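ATP phosphoribosyltransferase regulatory subunit (Bacillus halodurans, PDB 3OD1) is probably required, together with HisG, for the first step of histidine biosynthesis and may allow histidine to feedback-regulate ATP phosphoribosyltransferase. Local coordinates at residues D186-Y197 and D268-S276. Sequence-based numbering, arbitrary orientation.
Sequences DRLRRFLYEKNY and DLTLVLHMS
Tyr193 turns one ring face to the selenomethionine Met275, whose CG lies over it, while the carbonyl oxygens of Val272 and Leu273 approach the ring edge near its plane, Tyr193 CD1 lying 3.5 Å from Val272 O. The SE of Met275 stands 4.8 Å from the Tyr193 ring centroid and 37° off the normal, an oblique Met-aromatic contact. Met275 CG also covers one face of the Arg190 guanidinium from a height of 3.7 Å, displaced from its centre. With CG anti to the backbone N (chi1 169°) and bends at the next two torsions, the Arg190 chain brings its end back to meet the selenomethionine at about a right angle. Arg189 holds Asp186 OD1 at its guanidinium edge in a salt bridge. Val272 fills the middle, its CG2 3.7 Å from Leu192 CB and its CG1 against Tyr193 CB.

At the far end Tyr197 OH lies 2.8 Å from Thr270 OG1, which itself donates to Asp268 OD1; Thr270 N reaches the same oxygen, closing an Asx turn. A valine in place of Thr270 would probably leave Tyr197 OH without this hydroxyl neighbour and Asp268 OD1 with one donor fewer. Lys195, the C-prime residue of a Schellman motif, shares one water with Leu192 O and Val272 N, and another with Asp268 OD2.

The contact thus joins the later turns of helix 182-193, the turn that ends it and the first residue of helix 197-206 to the loop between strands 265-268 and 281-286 of the synthetase-like domain; helices 168-179 and 197-206 pack against Leu192, and Leu271 rests on strand 281-286.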
# COMPACT_ATOMS: atom_id res chain seq x y z
N ASP B 186 13.46 -37.01 -5.45
CA ASP B 186 12.55 -35.99 -5.98
C ASP B 186 11.13 -36.53 -6.13
O ASP B 186 10.17 -35.89 -5.72
CB ASP B 186 13.03 -35.48 -7.35
CG ASP B 186 14.19 -34.50 -7.23
OD1 ASP B 186 14.68 -34.27 -6.11
OD2 ASP B 186 14.61 -33.95 -8.28
N ARG B 187 11.01 -37.72 -6.73
CA ARG B 187 9.72 -38.33 -7.01
C ARG B 187 8.91 -38.51 -5.74
O ARG B 187 7.69 -38.29 -5.73
CB ARG B 187 9.92 -39.69 -7.71
CG ARG B 187 8.86 -40.02 -8.75
CD ARG B 187 9.32 -41.11 -9.71
NE ARG B 187 8.53 -41.13 -10.94
CZ ARG B 187 7.98 -42.21 -11.48
NH1 ARG B 187 8.14 -43.40 -10.89
NH2 ARG B 187 7.28 -42.12 -12.60
N LEU B 188 9.59 -38.90 -4.66
CA LEU B 188 8.96 -39.02 -3.35
C LEU B 188 8.59 -37.65 -2.77
O LEU B 188 7.48 -37.47 -2.27
CB LEU B 188 9.88 -39.78 -2.38
CG LEU B 188 9.81 -41.31 -2.44
CD1 LEU B 188 10.99 -41.96 -1.70
CD2 LEU B 188 8.48 -41.81 -1.89
N ARG B 189 9.52 -36.70 -2.84
CA ARG B 189 9.31 -35.35 -2.30
C ARG B 189 8.10 -34.67 -2.95
O ARG B 189 7.39 -33.89 -2.31
CB ARG B 189 10.55 -34.49 -2.53
CG ARG B 189 11.00 -33.68 -1.32
CD ARG B 189 12.09 -32.67 -1.68
NE ARG B 189 12.98 -33.17 -2.73
CZ ARG B 189 14.04 -33.94 -2.51
NH1 ARG B 189 14.36 -34.30 -1.28
NH2 ARG B 189 14.78 -34.35 -3.53
N ARG B 190 7.90 -34.95 -4.24
CA ARG B 190 6.79 -34.40 -4.99
C ARG B 190 5.45 -34.83 -4.40
O ARG B 190 4.53 -34.02 -4.26
CB ARG B 190 6.88 -34.83 -6.45
CG ARG B 190 5.65 -34.52 -7.27
CD ARG B 190 5.63 -33.08 -7.64
NE ARG B 190 6.90 -32.69 -8.26
CZ ARG B 190 7.18 -31.45 -8.64
NH1 ARG B 190 6.28 -30.49 -8.46
NH2 ARG B 190 8.36 -31.18 -9.19
N PHE B 191 5.34 -36.11 -4.03
CA PHE B 191 4.12 -36.60 -3.37
C PHE B 191 3.84 -35.82 -2.09
O PHE B 191 2.70 -35.44 -1.82
CB PHE B 191 4.20 -38.10 -3.08
CG PHE B 191 4.05 -38.96 -4.30
CD1 PHE B 191 2.83 -39.08 -4.93
CD2 PHE B 191 5.14 -39.65 -4.82
CE1 PHE B 191 2.68 -39.87 -6.06
CE2 PHE B 191 5.00 -40.45 -5.95
CZ PHE B 191 3.78 -40.55 -6.57
N LEU B 192 4.89 -35.58 -1.30
CA LEU B 192 4.75 -34.83 -0.04
C LEU B 192 4.37 -33.39 -0.31
O LEU B 192 3.49 -32.83 0.33
CB LEU B 192 6.05 -34.89 0.77
CG LEU B 192 6.51 -36.29 1.19
CD1 LEU B 192 7.93 -36.27 1.72
CD2 LEU B 192 5.55 -36.87 2.23
N TYR B 193 5.05 -32.78 -1.27
CA TYR B 193 4.78 -31.41 -1.66
C TYR B 193 3.31 -31.22 -2.02
O TYR B 193 2.68 -30.21 -1.67
CB TYR B 193 5.68 -31.04 -2.83
CG TYR B 193 5.40 -29.70 -3.45
CD1 TYR B 193 5.65 -28.52 -2.75
CD2 TYR B 193 4.92 -29.61 -4.75
CE1 TYR B 193 5.40 -27.28 -3.32
CE2 TYR B 193 4.67 -28.39 -5.33
CZ TYR B 193 4.90 -27.22 -4.62
OH TYR B 193 4.65 -26.01 -5.21
N GLU B 194 2.75 -32.20 -2.72
CA GLU B 194 1.36 -32.11 -3.14
C GLU B 194 0.43 -32.75 -2.11
O GLU B 194 -0.77 -32.87 -2.33
CB GLU B 194 1.18 -32.76 -4.51
CG GLU B 194 1.93 -32.01 -5.60
CD GLU B 194 2.06 -32.82 -6.87
OE1 GLU B 194 1.47 -33.92 -6.93
OE2 GLU B 194 2.76 -32.36 -7.79
N LYS B 195 1.01 -33.16 -0.98
CA LYS B 195 0.26 -33.76 0.13
C LYS B 195 -0.57 -34.96 -0.32
O LYS B 195 -1.65 -35.22 0.20
CB LYS B 195 -0.59 -32.70 0.84
CG LYS B 195 0.27 -31.55 1.35
CD LYS B 195 -0.55 -30.51 2.06
CE LYS B 195 0.27 -29.25 2.28
NZ LYS B 195 1.45 -29.48 3.15
N ASN B 196 -0.02 -35.69 -1.28
CA ASN B 196 -0.65 -36.89 -1.79
C ASN B 196 -0.10 -38.16 -1.12
O ASN B 196 0.75 -38.86 -1.69
CB ASN B 196 -0.46 -36.94 -3.31
CG ASN B 196 -1.18 -38.10 -3.95
OD1 ASN B 196 -1.86 -38.87 -3.28
ND2 ASN B 196 -1.03 -38.22 -5.26
N TYR B 197 -0.57 -38.45 0.09
CA TYR B 197 -0.10 -39.62 0.84
C TYR B 197 -0.52 -40.91 0.15
O TYR B 197 0.19 -41.91 0.18
CB TYR B 197 -0.64 -39.63 2.27
CG TYR B 197 -0.18 -38.48 3.16
CD1 TYR B 197 0.57 -37.43 2.65
CD2 TYR B 197 -0.52 -38.46 4.51
CE1 TYR B 197 0.97 -36.38 3.48
CE2 TYR B 197 -0.12 -37.42 5.34
CZ TYR B 197 0.61 -36.38 4.82
OH TYR B 197 0.99 -35.36 5.65
N ASP B 268 5.07 -31.38 11.97
CA ASP B 268 4.62 -32.12 10.79
C ASP B 268 5.80 -32.35 9.87
O ASP B 268 6.08 -31.54 8.98
CB ASP B 268 3.50 -31.37 10.07
CG ASP B 268 3.03 -32.10 8.83
OD1 ASP B 268 3.45 -33.26 8.61
OD2 ASP B 268 2.24 -31.51 8.06
N LEU B 269 6.51 -33.45 10.10
CA LEU B 269 7.73 -33.72 9.36
C LEU B 269 7.43 -34.14 7.93
O LEU B 269 8.34 -34.42 7.17
CB LEU B 269 8.60 -34.74 10.09
CG LEU B 269 9.56 -34.14 11.12
CD1 LEU B 269 8.82 -33.22 12.06
CD2 LEU B 269 10.32 -35.22 11.90
N THR B 270 6.15 -34.18 7.54
CA THR B 270 5.84 -34.44 6.13
C THR B 270 5.84 -33.13 5.33
O THR B 270 5.71 -33.13 4.11
CB THR B 270 4.48 -35.13 5.94
OG1 THR B 270 3.43 -34.20 6.18
CG2 THR B 270 4.35 -36.32 6.89
N LEU B 271 6.01 -32.02 6.03
CA LEU B 271 5.83 -30.70 5.42
C LEU B 271 6.92 -30.39 4.41
O LEU B 271 8.10 -30.34 4.76
CB LEU B 271 5.78 -29.62 6.50
CG LEU B 271 5.44 -28.20 6.04
CD1 LEU B 271 4.00 -28.13 5.50
CD2 LEU B 271 5.63 -27.22 7.18
N VAL B 272 6.52 -30.20 3.16
CA VAL B 272 7.42 -29.75 2.11
C VAL B 272 6.79 -28.52 1.46
O VAL B 272 5.76 -28.62 0.79
CB VAL B 272 7.62 -30.84 1.03
CG1 VAL B 272 8.39 -30.28 -0.19
CG2 VAL B 272 8.32 -32.08 1.61
N LEU B 273 7.38 -27.35 1.68
CA LEU B 273 6.75 -26.10 1.21
C LEU B 273 7.13 -25.78 -0.23
O LEU B 273 6.50 -24.96 -0.88
CB LEU B 273 7.10 -24.93 2.14
CG LEU B 273 6.51 -24.84 3.56
CD1 LEU B 273 6.98 -23.56 4.26
CD2 LEU B 273 4.99 -24.86 3.53
N HIS B 274 8.17 -26.43 -0.72
CA HIS B 274 8.75 -26.08 -2.00
C HIS B 274 9.73 -27.20 -2.37
O HIS B 274 10.28 -27.85 -1.49
CB HIS B 274 9.48 -24.74 -1.87
CG HIS B 274 9.76 -24.06 -3.17
ND1 HIS B 274 10.76 -24.48 -4.03
CD2 HIS B 274 9.19 -22.98 -3.76
CE1 HIS B 274 10.79 -23.69 -5.09
NE2 HIS B 274 9.84 -22.78 -4.95
N MSE B 275 9.93 -27.43 -3.66
CA MSE B 275 10.85 -28.50 -4.06
C MSE B 275 12.32 -28.18 -3.79
O MSE B 275 13.13 -29.11 -3.64
CB MSE B 275 10.62 -28.90 -5.52
CG MSE B 275 9.25 -29.52 -5.79
SE MSE B 275 9.02 -31.25 -4.90
CE MSE B 275 10.27 -32.31 -5.99
N SER B 276 12.69 -26.91 -3.71
CA SER B 276 14.12 -26.57 -3.56
C SER B 276 14.45 -25.33 -2.73
O SER B 276 15.52 -25.22 -2.14
CB SER B 276 14.75 -26.39 -4.94
OG SER B 276 14.00 -25.45 -5.71
O HOH W 1 3.84 -30.53 2.02
O HOH W 2 1.99 -31.70 5.03